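Local coordinates for radical SAM domain protein (Methanothrix thermoacetophila, PDB 6Y1X) that matures the nitrogenase cofactor as the radical SAM carbide synthase NifB, probably building the carbide-containing iron-sulfur precursor of the iron-molybdenum cofactor, at residues Glu114-Glu119 with Leu137-Asn142; Lys215-Leu220 with Ile243-Pro248. All coordinates share one frame; numbering follows the deposited sequence.

Contact 1. Residues Glu114-Glu119 with Leu137-Asn142. With SF4 (iron/sulfur cluster), chain C.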
loop_
_atom_site.group_PDB
_atom_site.type_symbol
_atom_site.label_atom_id
_atom_site.label_comp_id
_atom_site.label_asym_id
_atom_site.label_seq_id
_atom_site.Cartn_x
_atom_site.Cartn_y
_atom_site.Cartn_z
ATOM N N GLU A 114 2.099 -0.415 -9.530
ATOM C CA GLU A 114 2.394 0.592 -8.525
ATOM C C GLU A 114 1.595 1.834 -8.879
ATOM O O GLU A 114 1.851 2.442 -9.931
ATOM C CB GLU A 114 3.890 0.912 -8.508
ATOM C CG GLU A 114 4.285 2.237 -7.826
ATOM C CD GLU A 114 3.700 2.408 -6.433
ATOM O OE1 GLU A 114 3.525 1.389 -5.730
ATOM O OE2 GLU A 114 3.411 3.562 -6.038
ATOM N N PRO A 115 0.596 2.215 -8.079
ATOM C CA PRO A 115 -0.245 3.369 -8.442
ATOM C C PRO A 115 0.526 4.634 -8.791
ATOM O O PRO A 115 0.188 5.294 -9.779
ATOM C CB PRO A 115 -1.123 3.535 -7.197
ATOM C CG PRO A 115 -1.320 2.107 -6.748
ATOM C CD PRO A 115 0.073 1.517 -6.891
ATOM N N LEU A 116 1.571 4.980 -8.037
ATOM C CA LEU A 116 2.248 6.248 -8.287
ATOM C C LEU A 116 3.141 6.228 -9.521
ATOM O O LEU A 116 3.615 7.290 -9.932
ATOM C CB LEU A 116 3.072 6.670 -7.068
ATOM C CG LEU A 116 2.342 6.771 -5.726
ATOM C CD1 LEU A 116 3.270 7.295 -4.647
ATOM C CD2 LEU A 116 1.131 7.673 -5.859
ATOM N N ALA A 117 3.357 5.066 -10.135
ATOM C CA ALA A 117 4.171 4.961 -11.338
ATOM C C ALA A 117 3.346 5.108 -12.610
ATOM O O ALA A 117 3.876 4.902 -13.704
ATOM C CB ALA A 117 4.930 3.630 -11.362
ATOM N N ASN A 118 2.066 5.450 -12.491
ATOM C CA ASN A 118 1.164 5.506 -13.633
ATOM C C ASN A 118 0.414 6.826 -13.581
ATOM O O ASN A 118 -0.270 7.107 -12.592
ATOM C CB ASN A 118 0.162 4.345 -13.609
ATOM C CG ASN A 118 0.822 2.999 -13.780
ATOM O OD1 ASN A 118 0.833 2.439 -14.871
ATOM N ND2 ASN A 118 1.314 2.437 -12.678
ATOM N N GLU A 119 0.544 7.640 -14.635
ATOM C CA GLU A 119 -0.176 8.908 -14.641
ATOM C C GLU A 119 -1.682 8.696 -14.568
ATOM O O GLU A 119 -2.401 9.557 -14.053
ATOM C CB GLU A 119 0.189 9.733 -15.876
ATOM C CG GLU A 119 1.609 10.258 -15.841
ATOM C CD GLU A 119 1.884 11.100 -14.602
ATOM O OE1 GLU A 119 2.983 10.958 -14.020
ATOM O OE2 GLU A 119 1.012 11.912 -14.215
ATOM N N LEU A 137 -10.812 9.214 -0.817
ATOM C CA LEU A 137 -9.867 8.822 -1.849
ATOM C C LEU A 137 -8.618 8.266 -1.183
ATOM O O LEU A 137 -8.046 8.893 -0.285
ATOM C CB LEU A 137 -9.512 10.002 -2.753
ATOM C CG LEU A 137 -10.678 10.673 -3.483
ATOM C CD1 LEU A 137 -10.182 11.833 -4.333
ATOM C CD2 LEU A 137 -11.450 9.672 -4.331
ATOM N N CYS A 138 -8.214 7.081 -1.625
ATOM C CA CYS A 138 -7.195 6.272 -0.980
ATOM C C CYS A 138 -6.252 5.740 -2.046
ATOM O O CYS A 138 -6.656 5.514 -3.191
ATOM C CB CYS A 138 -7.839 5.110 -0.198
ATOM S SG CYS A 138 -6.763 4.150 0.913
ATOM N N ILE A 139 -4.983 5.574 -1.680
ATOM C CA ILE A 139 -4.012 4.947 -2.568
ATOM C C ILE A 139 -3.099 4.052 -1.750
ATOM O O ILE A 139 -2.837 4.302 -0.570
ATOM C CB ILE A 139 -3.168 5.971 -3.378
ATOM C CG1 ILE A 139 -2.279 6.820 -2.463
ATOM C CG2 ILE A 139 -4.032 6.844 -4.250
ATOM C CD1 ILE A 139 -0.815 6.411 -2.480
ATOM N N SER A 140 -2.597 3.015 -2.410
ATOM C CA SER A 140 -1.546 2.147 -1.914
ATOM C C SER A 140 -0.294 2.401 -2.742
ATOM O O SER A 140 -0.381 2.764 -3.918
ATOM C CB SER A 140 -1.971 0.672 -2.003
ATOM O OG SER A 140 -0.882 -0.209 -1.774
ATOM N N THR A 141 0.871 2.265 -2.118
ATOM C CA THR A 141 2.117 2.490 -2.838
ATOM C C THR A 141 3.231 1.682 -2.194
ATOM O O THR A 141 3.196 1.396 -0.997
ATOM C CB THR A 141 2.500 3.982 -2.867
ATOM O OG1 THR A 141 3.744 4.157 -3.564
ATOM C CG2 THR A 141 2.630 4.545 -1.458
ATOM N N ASN A 142 4.222 1.314 -3.002
ATOM C CA ASN A 142 5.453 0.783 -2.437
ATOM C C ASN A 142 6.340 1.889 -1.876
ATOM O O ASN A 142 7.365 1.591 -1.254
ATOM C CB ASN A 142 6.196 -0.074 -3.473
ATOM C CG ASN A 142 6.606 0.704 -4.720
ATOM O OD1 ASN A 142 6.962 1.879 -4.662
ATOM N ND2 ASN A 142 6.550 0.036 -5.860
HETATM FE FE1 SF4 C . -5.488 -0.395 0.729
HETATM FE FE2 SF4 C . -8.015 -0.321 1.736
HETATM FE FE3 SF4 C . -7.593 -0.365 -0.951
HETATM FE FE4 SF4 C . -6.984 1.895 0.501
HETATM S S1 SF4 C . -9.074 0.992 0.170
HETATM S S2 SF4 C . -5.698 0.928 -1.142
HETATM S S3 SF4 C . -6.228 0.939 2.451
HETATM S S4 SF4 C . -7.080 -2.046 0.534
#

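Contact 2. Residues Lys215-Leu220 with Ile243-Pro248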
loop_
_atom_site.group_PDB
_atom_site.type_symbol
_atom_site.label_atom_id
_atom_site.label_comp_id
_atom_site.label_asym_id
_atom_site.label_seq_id
_atom_site.Cartn_x
_atom_site.Cartn_y
_atom_site.Cartn_z
ATOM N N LYS A 215 -1.328 4.265 6.603
ATOM C CA LYS A 215 -1.281 2.866 6.997
ATOM C C LYS A 215 -0.025 2.239 6.410
ATOM O O LYS A 215 0.315 2.491 5.253
ATOM C CB LYS A 215 -2.537 2.135 6.519
ATOM C CG LYS A 215 -2.442 0.621 6.439
ATOM C CD LYS A 215 -3.843 0.029 6.280
ATOM C CE LYS A 215 -3.833 -1.291 5.533
ATOM N NZ LYS A 215 -3.551 -1.104 4.082
ATOM N N VAL A 216 0.668 1.429 7.201
ATOM C CA VAL A 216 1.860 0.745 6.720
ATOM C C VAL A 216 1.566 -0.746 6.690
ATOM O O VAL A 216 1.155 -1.327 7.702
ATOM C CB VAL A 216 3.088 1.067 7.580
ATOM C CG1 VAL A 216 4.208 0.064 7.295
ATOM C CG2 VAL A 216 3.544 2.484 7.286
ATOM N N ASN A 217 1.738 -1.355 5.519
ATOM C CA ASN A 217 1.726 -2.802 5.387
ATOM C C ASN A 217 3.138 -3.341 5.555
ATOM O O ASN A 217 4.102 -2.739 5.076
ATOM C CB ASN A 217 1.214 -3.223 4.008
ATOM C CG ASN A 217 -0.243 -2.895 3.788
ATOM O OD1 ASN A 217 -1.009 -2.682 4.730
ATOM N ND2 ASN A 217 -0.646 -2.884 2.525
ATOM N N THR A 218 3.254 -4.498 6.200
ATOM C CA THR A 218 4.513 -5.230 6.232
ATOM C C THR A 218 4.233 -6.687 5.915
ATOM O O THR A 218 3.386 -7.311 6.564
ATOM C CB THR A 218 5.212 -5.126 7.594
ATOM O OG1 THR A 218 5.523 -3.758 7.879
ATOM C CG2 THR A 218 6.497 -5.959 7.610
ATOM N N VAL A 219 4.923 -7.215 4.906
ATOM C CA VAL A 219 4.832 -8.634 4.578
ATOM C C VAL A 219 5.758 -9.363 5.537
ATOM O O VAL A 219 6.958 -9.073 5.591
ATOM C CB VAL A 219 5.215 -8.908 3.116
ATOM C CG1 VAL A 219 5.048 -10.386 2.788
ATOM C CG2 VAL A 219 4.368 -8.067 2.183
ATOM N N LEU A 220 5.203 -10.295 6.304
ATOM C CA LEU A 220 5.987 -11.039 7.281
ATOM C C LEU A 220 6.669 -12.206 6.580
ATOM O O LEU A 220 6.017 -13.187 6.216
ATOM C CB LEU A 220 5.080 -11.506 8.414
ATOM C CG LEU A 220 5.755 -12.100 9.645
ATOM C CD1 LEU A 220 6.609 -11.053 10.343
ATOM C CD2 LEU A 220 4.681 -12.638 10.578
ATOM N N ILE A 243 -1.674 3.301 11.573
ATOM C CA ILE A 243 -1.989 1.896 11.799
ATOM C C ILE A 243 -1.017 1.030 11.009
ATOM O O ILE A 243 -0.513 1.428 9.957
ATOM C CB ILE A 243 -3.466 1.599 11.440
ATOM C CG1 ILE A 243 -3.891 0.208 11.919
ATOM C CG2 ILE A 243 -3.720 1.793 9.952
ATOM C CD1 ILE A 243 -5.375 -0.048 11.792
ATOM N N HIS A 244 -0.779 -0.178 11.515
ATOM C CA HIS A 244 0.196 -1.107 10.959
ATOM C C HIS A 244 -0.517 -2.405 10.615
ATOM O O HIS A 244 -1.235 -2.962 11.454
ATOM C CB HIS A 244 1.302 -1.376 11.977
ATOM C CG HIS A 244 2.491 -2.099 11.422
ATOM N ND1 HIS A 244 3.407 -2.735 12.230
ATOM C CD2 HIS A 244 2.936 -2.254 10.153
ATOM C CE1 HIS A 244 4.357 -3.269 11.482
ATOM N NE2 HIS A 244 4.098 -2.986 10.219
ATOM N N ASN A 245 -0.300 -2.899 9.401
ATOM C CA ASN A 245 -0.955 -4.115 8.926
ATOM C C ASN A 245 0.122 -5.137 8.584
ATOM O O ASN A 245 0.750 -5.059 7.523
ATOM C CB ASN A 245 -1.840 -3.803 7.724
ATOM C CG ASN A 245 -2.435 -5.046 7.096
ATOM O OD1 ASN A 245 -2.657 -6.049 7.770
ATOM N ND2 ASN A 245 -2.688 -4.987 5.793
ATOM N N VAL A 246 0.325 -6.104 9.467
ATOM C CA VAL A 246 1.298 -7.163 9.234
ATOM C C VAL A 246 0.616 -8.311 8.505
ATOM O O VAL A 246 -0.344 -8.899 9.012
ATOM C CB VAL A 246 1.928 -7.633 10.552
ATOM C CG1 VAL A 246 2.978 -8.694 10.284
ATOM C CG2 VAL A 246 2.544 -6.442 11.273
ATOM N N MET A 247 1.102 -8.617 7.307
ATOM C CA MET A 247 0.512 -9.609 6.429
ATOM C C MET A 247 1.436 -10.809 6.301
ATOM O O MET A 247 2.638 -10.631 6.067
ATOM C CB MET A 247 0.248 -9.013 5.041
ATOM C CG MET A 247 -0.430 -7.656 5.055
ATOM S SD MET A 247 -0.564 -6.953 3.395
ATOM C CE MET A 247 1.156 -6.759 2.966
ATOM N N PRO A 248 0.927 -12.031 6.428
ATOM C CA PRO A 248 1.777 -13.205 6.203
ATOM C C PRO A 248 2.234 -13.282 4.751
ATOM O O PRO A 248 1.488 -12.951 3.827
ATOM C CB PRO A 248 0.864 -14.378 6.581
ATOM C CG PRO A 248 -0.517 -13.863 6.333
ATOM C CD PRO A 248 -0.465 -12.408 6.738
#

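Contact 1. Residues Glu114-Glu119 with Leu137-Asn142
Glu114 holds the end of strand 136-141 with both oxygens of its carboxylate. Its OE1 accepts the backbone N of Asn142 at 2.8 Å with a nearly straight N-H (166°), met from above the carboxylate plane. OE2 accepts Thr141 OG1 at 2.6 Å on its syn side but tilted out of the carboxylate plane and, from the opposite face, Leu116 N at 3.1 Å. A bend at chi2 (51°) folds the chain back so that one carboxylate serves both the strand end and its own turn. The Asn142 amide stacks on the carboxylate, the planes 27° apart; its OD1 is engaged by Leu144 N and its ND2 by Asn60. Replacing Glu114 by an alanine would probably leave Asn142 N and Thr141 OG1 without their acceptor and free the strand end to shift.

Glu114 ends a Pro-Gly-Glu sequence after strand 104-109, at the place of the GGE motif of radical SAM enzymes, which in relatives helps bind the methionine part of SAM, and probably here too.

Van der Waals contacts run back along the strand. The Pro115 ring lies against Ser140 O, with CG at 3.1 Å, and this buried carbonyl has no hydrogen-bonding partner. Leu116 sends CD1 to Thr141 OG1 at 3.4 Å and makes an apolar pair through CD2 with Ile139 CD1 at 4.1 Å; helix 146-156 packs against both leucine and isoleucine.

Of the two segments, the strand supplies the metal ligand: Cys138 SG binds iron FE4 at 2.3 Å, with Cys39, His52 and Glu75 also binding this cluster. Ser140 CB lies 3.8 Å from its S2.

Contact 2. Residues Lys215-Leu220 with Ile243-Pro248
Asn217 and Asn245 stand side by side on one face of two parallel strands and join through their amides: Asn245 ND2 donates to Asn217 OD1 at 3.0 Å, from well above the carbonyl plane, with the two amide planes 83° apart. In the conformer described, one of two deposited, Lys215 NZ donates to the same OD1. On that face Met247, bent at chi3 (-63°), lays its CE between Val219 CG2 and Asn217 CB, 3.6 Å from the valine methyl. Ile243 CG2 lies alongside Lys215 CB.

The other face carries a histidine-threonine pair. His244 NE2 donates to Thr218 OG1 at 2.8 Å, with the hydroxyl only 2° out of the ring plane. The CD2 edge of the same ring comes to 3.2 Å from Val216 O, and Val246 CG2 covers part of one ring face.

Behind these side chains runs an unbroken parallel ladder from Lys215-Ile243 to Leu220-Pro248. The donor alternates between strands: Asn245 N gives to Val216 O at 2.7 Å, and Thr218 N to Asn245 O at 2.9 Å. The strands are the two ends of a beta-alpha-beta unit whose helix 229-239 covers Val216, Thr218 and His244. On the amide face, and again in the one conformer of Lys215, NZ also bonds Thr162 OG1 and the side chain touches an iron-sulfur cluster.

Thr218 OG1 is hydrogen-bonded to Leu165 O as well, a carbonyl that can only accept, so the hydroxyl hydrogen is directed to it and the hydroxyl oxygen receives from His244. His244 ND1 has a weak bond with Gln279 NE2. The in-plane bond from NE2 is consistent with a neutral ring, protonated on NE2 and fixed in rotation within its buried place.

Overall arrangement
Both contacts are buried and reach the same parallel sheet, with centres about 17 Å apart and nearest atoms about 5 Å apart. Strand 160-164 lies between strands 136-141 and 213-220 and packs side chains on each. Contact 1 pins a loop to an inner strand through one carboxylate, whereas contact 2 zips the outermost strand, 243-248, to its neighbour with a regular backbone ladder and is the less enclosed, since Asn245, Met247 and Pro248 are partly exposed. Cys138 of contact 1 and Lys215 of contact 2 line one cluster pocket, the first as an iron ligand, the second without ligating; Asn142 belongs to the pocket of the second cluster.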